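Long-range contacts in pyridoxine 4-oxidase (Mesorhizobium loti, PDB 4HA6), which uses FAD to oxidise the 4-hydroxymethyl group of pyridoxine with molecular oxygen, as a member of the GMC oxidoreductase family: residues A[107-112]-A[461-466]; A[101-106]-A[451-456]. All blocks are in the same frame, centred on the assembly; numbering follows the deposited sequence. Where two conformers were deposited one is given.

Interaction 1. Residues A[107-112]-A[461-466]; sequences SGDRRW and VDANLR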
loop_
_atom_site.group_PDB
_atom_site.type_symbol
_atom_site.label_atom_id
_atom_site.label_comp_id
_atom_site.label_asym_id
_atom_site.label_seq_id
_atom_site.Cartn_x
_atom_site.Cartn_y
_atom_site.Cartn_z
ATOM N N SER A 107 9.928 0.801 -17.210
ATOM C CA SER A 107 9.042 1.669 -17.990
ATOM C C SER A 107 9.720 2.312 -19.188
ATOM O O SER A 107 9.041 2.715 -20.157
ATOM C CB SER A 107 8.499 2.795 -17.104
ATOM O OG SER A 107 9.536 3.692 -16.708
ATOM N N GLY A 108 11.045 2.450 -19.107
ATOM C CA GLY A 108 11.800 3.121 -20.148
ATOM C C GLY A 108 11.617 4.627 -20.100
ATOM O O GLY A 108 11.918 5.331 -21.071
ATOM N N ASP A 109 11.124 5.130 -18.967
ATOM C CA ASP A 109 10.860 6.552 -18.837
ATOM C C ASP A 109 11.422 7.148 -17.531
ATOM O O ASP A 109 11.090 6.687 -16.431
ATOM C CB ASP A 109 9.357 6.813 -18.957
ATOM C CG ASP A 109 9.043 8.258 -19.300
ATOM O OD1 ASP A 109 9.755 9.154 -18.798
ATOM O OD2 ASP A 109 8.079 8.512 -20.052
ATOM N N ARG A 110 12.229 8.206 -17.679
ATOM C CA ARG A 110 12.923 8.898 -16.586
ATOM C C ARG A 110 11.985 9.513 -15.554
ATOM O O ARG A 110 12.386 9.813 -14.422
ATOM C CB ARG A 110 13.759 10.050 -17.157
ATOM C CG ARG A 110 15.044 9.673 -17.867
ATOM C CD ARG A 110 15.790 10.947 -18.314
ATOM N NE ARG A 110 15.069 11.714 -19.338
ATOM C CZ ARG A 110 14.379 12.830 -19.105
ATOM N NH1 ARG A 110 14.299 13.329 -17.878
ATOM N NH2 ARG A 110 13.765 13.448 -20.102
ATOM N N ARG A 111 10.741 9.759 -15.962
ATOM C CA ARG A 111 9.768 10.433 -15.100
ATOM C C ARG A 111 9.476 9.659 -13.826
ATOM O O ARG A 111 8.990 10.227 -12.841
ATOM C CB ARG A 111 8.466 10.679 -15.856
ATOM C CG ARG A 111 7.893 9.435 -16.497
ATOM C CD ARG A 111 6.803 9.820 -17.482
ATOM N NE ARG A 111 5.812 10.570 -16.741
ATOM C CZ ARG A 111 4.514 10.547 -16.980
ATOM N NH1 ARG A 111 4.020 9.820 -17.974
ATOM N NH2 ARG A 111 3.718 11.253 -16.198
ATOM N N TRP A 112 9.797 8.367 -13.851
ATOM C CA TRP A 112 9.494 7.473 -12.756
ATOM C C TRP A 112 10.705 7.269 -11.864
ATOM O O TRP A 112 10.698 6.400 -10.993
ATOM C CB TRP A 112 8.989 6.135 -13.317
ATOM C CG TRP A 112 7.644 6.284 -14.012
ATOM C CD1 TRP A 112 7.360 6.079 -15.343
ATOM C CD2 TRP A 112 6.417 6.705 -13.406
ATOM N NE1 TRP A 112 6.020 6.328 -15.586
ATOM C CE2 TRP A 112 5.425 6.716 -14.412
ATOM C CE3 TRP A 112 6.055 7.060 -12.106
ATOM C CZ2 TRP A 112 4.112 7.074 -14.155
ATOM C CZ3 TRP A 112 4.753 7.418 -11.857
ATOM C CH2 TRP A 112 3.796 7.421 -12.873
ATOM N N VAL A 461 0.051 -1.373 -18.909
ATOM C CA VAL A 461 0.079 0.033 -19.304
ATOM C C VAL A 461 1.466 0.474 -19.745
ATOM O O VAL A 461 2.477 -0.173 -19.420
ATOM C CB VAL A 461 -0.454 0.971 -18.207
ATOM C CG1 VAL A 461 -1.881 0.606 -17.881
ATOM C CG2 VAL A 461 0.417 0.895 -16.940
ATOM N N ASP A 462 1.510 1.545 -20.534
ATOM C CA ASP A 462 2.784 2.105 -20.952
ATOM C C ASP A 462 3.227 3.093 -19.891
ATOM O O ASP A 462 2.606 3.159 -18.828
ATOM C CB ASP A 462 2.709 2.743 -22.356
ATOM C CG ASP A 462 1.716 3.918 -22.454
ATOM O OD1 ASP A 462 1.275 4.486 -21.431
ATOM O OD2 ASP A 462 1.376 4.298 -23.596
ATOM N N ALA A 463 4.260 3.878 -20.189
ATOM C CA ALA A 463 4.865 4.780 -19.214
ATOM C C ALA A 463 3.954 5.953 -18.899
ATOM O O ALA A 463 4.141 6.639 -17.893
ATOM C CB ALA A 463 6.210 5.275 -19.723
ATOM N N ASN A 464 2.984 6.191 -19.773
ATOM C CA ASN A 464 1.993 7.240 -19.575
ATOM C C ASN A 464 0.760 6.730 -18.833
ATOM O O ASN A 464 -0.200 7.494 -18.605
ATOM C CB ASN A 464 1.572 7.831 -20.929
ATOM C CG ASN A 464 2.701 8.584 -21.612
ATOM O OD1 ASN A 464 3.356 9.423 -21.000
ATOM N ND2 ASN A 464 2.948 8.268 -22.876
ATOM N N LEU A 465 0.791 5.440 -18.481
ATOM C CA LEU A 465 -0.286 4.756 -17.724
ATOM C C LEU A 465 -1.529 4.430 -18.557
ATOM O O LEU A 465 -2.618 4.159 -18.006
ATOM C CB LEU A 465 -0.671 5.521 -16.440
ATOM C CG LEU A 465 0.479 5.937 -15.514
ATOM C CD1 LEU A 465 -0.037 6.639 -14.258
ATOM C CD2 LEU A 465 1.359 4.756 -15.146
ATOM N N ARG A 466 -1.363 4.439 -19.882
ATOM C CA ARG A 466 -2.443 4.127 -20.799
ATOM C C ARG A 466 -2.471 2.614 -21.045
ATOM O O ARG A 466 -1.445 2.018 -21.378
ATOM C CB ARG A 466 -2.229 4.876 -22.120
ATOM C CG ARG A 466 -3.349 4.712 -23.145
ATOM C CD ARG A 466 -2.886 5.161 -24.548
ATOM N NE ARG A 466 -1.628 4.506 -24.906
ATOM C CZ ARG A 466 -1.518 3.353 -25.565
ATOM N NH1 ARG A 466 -2.598 2.696 -25.987
ATOM N NH2 ARG A 466 -0.307 2.856 -25.812
#
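W112 and R111 meet the carbonyl of A463 in the type I beta turn D462–L465, in the loop entering strand 473-475 of the parallel FAD-domain sheet. The facing loop leaves helix 97-107. A hydrogen bond joins them: W112 NE1 donates to A463 O over 3.0 Å, in the carbonyl plane and on a lone pair, with the acceptor nearly in the indole plane. R111 NH1 lies 3.2 Å from A463 O and is hydrogen-bonded to Q503 OE1 of helix 490-506. R111 leaves its backbone with CG between N and the carbonyl carbon (chi1 53°), which lays CG over one indole face.

Apolar contacts flank this polar centre. A463 CB packs on D109 CB at 3.6 Å, and L465 CD2 approaches W112 CZ2 at 3.7 Å. A leucine in place of W112 would probably leave A463 O without its indole donor and open a gap beside L465.

Both loops are braced internally. S107 OG, which also bonds to W103 O, accepts from D109 N in an ST turn, and D109 OD1 from R111 N in an Asx turn. D462 OD1 closes another Asx turn, accepting from N464 N at 2.9 Å, and takes R466 N on the opposite carboxylate face.

Interaction 2. Residues A[101-106]-A[451-456]; sequences QAWVDA and CRMGKD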
loop_
_atom_site.group_PDB
_atom_site.type_symbol
_atom_site.label_atom_id
_atom_site.label_comp_id
_atom_site.label_asym_id
_atom_site.label_seq_id
_atom_site.Cartn_x
_atom_site.Cartn_y
_atom_site.Cartn_z
ATOM N N GLN A 101 14.503 3.400 -9.522
ATOM C CA GLN A 101 15.378 3.075 -10.637
ATOM C C GLN A 101 14.832 1.866 -11.384
ATOM O O GLN A 101 14.885 1.809 -12.615
ATOM C CB GLN A 101 16.812 2.795 -10.165
ATOM C CG GLN A 101 17.771 2.453 -11.317
ATOM C CD GLN A 101 17.859 3.568 -12.359
ATOM O OE1 GLN A 101 18.119 4.727 -12.024
ATOM N NE2 GLN A 101 17.632 3.223 -13.627
ATOM N N ALA A 102 14.303 0.900 -10.635
ATOM C CA ALA A 102 13.693 -0.280 -11.233
ATOM C C ALA A 102 12.441 0.074 -12.042
ATOM O O ALA A 102 12.143 -0.589 -13.040
ATOM C CB ALA A 102 13.379 -1.326 -10.167
ATOM N N TRP A 103 11.704 1.101 -11.612
ATOM C CA TRP A 103 10.546 1.569 -12.385
ATOM C C TRP A 103 10.992 2.180 -13.708
ATOM O O TRP A 103 10.296 2.053 -14.728
ATOM C CB TRP A 103 9.739 2.635 -11.624
ATOM C CG TRP A 103 8.955 2.130 -10.435
ATOM C CD1 TRP A 103 9.154 0.968 -9.748
ATOM C CD2 TRP A 103 7.843 2.789 -9.802
ATOM N NE1 TRP A 103 8.242 0.861 -8.727
ATOM C CE2 TRP A 103 7.418 1.963 -8.743
ATOM C CE3 TRP A 103 7.152 3.988 -10.047
ATOM C CZ2 TRP A 103 6.339 2.304 -7.912
ATOM C CZ3 TRP A 103 6.088 4.331 -9.214
ATOM C CH2 TRP A 103 5.692 3.492 -8.163
ATOM N N VAL A 104 12.142 2.862 -13.677
ATOM C CA VAL A 104 12.703 3.500 -14.871
ATOM C C VAL A 104 13.129 2.441 -15.875
ATOM O O VAL A 104 12.793 2.523 -17.064
ATOM C CB VAL A 104 13.922 4.380 -14.529
ATOM C CG1 VAL A 104 14.599 4.874 -15.792
ATOM C CG2 VAL A 104 13.495 5.563 -13.688
ATOM N N ASP A 105 13.890 1.462 -15.394
ATOM C CA ASP A 105 14.304 0.340 -16.222
ATOM C C ASP A 105 13.078 -0.367 -16.815
ATOM O O ASP A 105 13.056 -0.686 -17.994
ATOM C CB ASP A 105 15.142 -0.648 -15.403
ATOM C CG ASP A 105 16.391 -0.005 -14.807
ATOM O OD1 ASP A 105 16.820 1.062 -15.303
ATOM O OD2 ASP A 105 16.942 -0.562 -13.836
ATOM N N ALA A 106 12.055 -0.600 -15.996
ATOM C CA ALA A 106 10.860 -1.313 -16.459
ATOM C C ALA A 106 10.068 -0.493 -17.478
ATOM O O ALA A 106 9.606 -1.018 -18.498
ATOM C CB ALA A 106 9.967 -1.707 -15.256
ATOM N N CYS A 451 -1.551 -4.507 -12.817
ATOM C CA CYS A 451 -1.724 -3.903 -14.129
ATOM C C CYS A 451 -0.385 -3.252 -14.460
ATOM O O CYS A 451 -0.307 -2.039 -14.647
ATOM C CB CYS A 451 -2.844 -2.864 -14.112
ATOM S SG CYS A 451 -4.548 -3.550 -13.833
ATOM N N ARG A 452 0.676 -4.063 -14.520
ATOM C CA ARG A 452 2.033 -3.490 -14.494
ATOM C C ARG A 452 2.340 -2.535 -15.645
ATOM O O ARG A 452 2.011 -2.786 -16.825
ATOM C CB ARG A 452 3.127 -4.565 -14.376
ATOM C CG ARG A 452 3.369 -5.333 -15.644
ATOM C CD ARG A 452 4.506 -6.357 -15.539
ATOM N NE ARG A 452 4.506 -7.126 -16.778
ATOM C CZ ARG A 452 5.124 -6.734 -17.890
ATOM N NH1 ARG A 452 5.820 -5.605 -17.896
ATOM N NH2 ARG A 452 5.061 -7.478 -18.988
ATOM N N MET A 453 2.941 -1.418 -15.275
ATOM C CA MET A 453 3.495 -0.488 -16.237
ATOM C C MET A 453 4.783 -1.081 -16.787
ATOM O O MET A 453 5.606 -1.601 -16.019
ATOM C CB MET A 453 3.779 0.842 -15.535
ATOM C CG MET A 453 4.573 1.823 -16.366
ATOM S SD MET A 453 4.875 3.389 -15.510
ATOM C CE MET A 453 5.852 2.836 -14.101
ATOM N N GLY A 454 4.968 -1.025 -18.107
ATOM C CA GLY A 454 6.200 -1.533 -18.700
ATOM C C GLY A 454 6.364 -1.089 -20.144
ATOM O O GLY A 454 5.386 -0.717 -20.810
ATOM N N LYS A 455 7.594 -1.125 -20.640
ATOM C CA LYS A 455 7.856 -0.738 -22.031
ATOM C C LYS A 455 7.754 -1.920 -23.006
ATOM O O LYS A 455 7.771 -1.737 -24.226
ATOM C CB LYS A 455 9.242 -0.110 -22.134
ATOM C CG LYS A 455 10.383 -1.090 -21.873
ATOM C CD LYS A 455 11.719 -0.324 -21.826
ATOM C CE LYS A 455 12.902 -1.260 -21.735
ATOM N NZ LYS A 455 12.820 -2.123 -20.529
ATOM N N ASP A 456 7.666 -3.130 -22.465
ATOM C CA ASP A 456 7.603 -4.339 -23.291
ATOM C C ASP A 456 6.178 -4.539 -23.820
ATOM O O ASP A 456 5.224 -4.000 -23.242
ATOM C CB ASP A 456 8.097 -5.547 -22.481
ATOM C CG ASP A 456 7.299 -5.756 -21.198
ATOM O OD1 ASP A 456 7.365 -4.880 -20.312
ATOM O OD2 ASP A 456 6.615 -6.804 -21.070
HETATM O O HOH W 1 9.650 -4.159 -19.116
#
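K455 lies along the last carbonyls of segment 101-106, near the end of helix 97-107. K455 N donates to A106 O at 2.9 Å, and the side chain starts beside that same oxygen. K455 CB is 3.8 Å from A106 O and CG comes closer, with chi1 of 67° setting CG between the backbone N and the carbonyl carbon. CD lies about equally far from A106 O and D105 O, while CE passes to D105 O alone. The chain bends at chi4 (-59°), and K455 NZ ends 2.9 Å from D105 O, nearly along the C=O axis. One residue thus holds two successive carbonyls of the helix's C-terminal turn, where its ammonium would probably be favoured by the helix dipole.

A106 O also receives a water that bridges to D456 OD1, and G454 CA makes a CA-H...O contact with A106 O at 3.5 Å. R452 NH1 and NH2 grip D456 end-on, in the guanidinium plane. Deeper in, M453 CE meets W103 CE3 at 4.4 Å, while W103 NE1 bonds to N483 O. The contact ties helix 97-107 to the loop between strands 441-443 and 473-475, and helix 252-262 packs on C451, where segment 451-456 begins.

How the interactions relate
Interactions 1 and 2 are neighbouring parts of one interface, their centres 7 Å apart, in which helix 97-107 and the loop after it pack along the chain between strands 441-443 and 473-475. Backbone pairing binds segments 451-456 and 461-466 to each other: V461 O lies 2.9 Å from G454 N and V461 N 3.2 Å from R452 O, both probable hydrogen bonds. M453, the partner of W103, also packs its SD against W112 NE1 at 3.2 Å. Neither contact enters the pyridoxamine pocket. The side chains of L465 and W103 each lie about 11 Å from the bound FAD, and W103 is about 8 Å from the side chain of the FAD-binding A478.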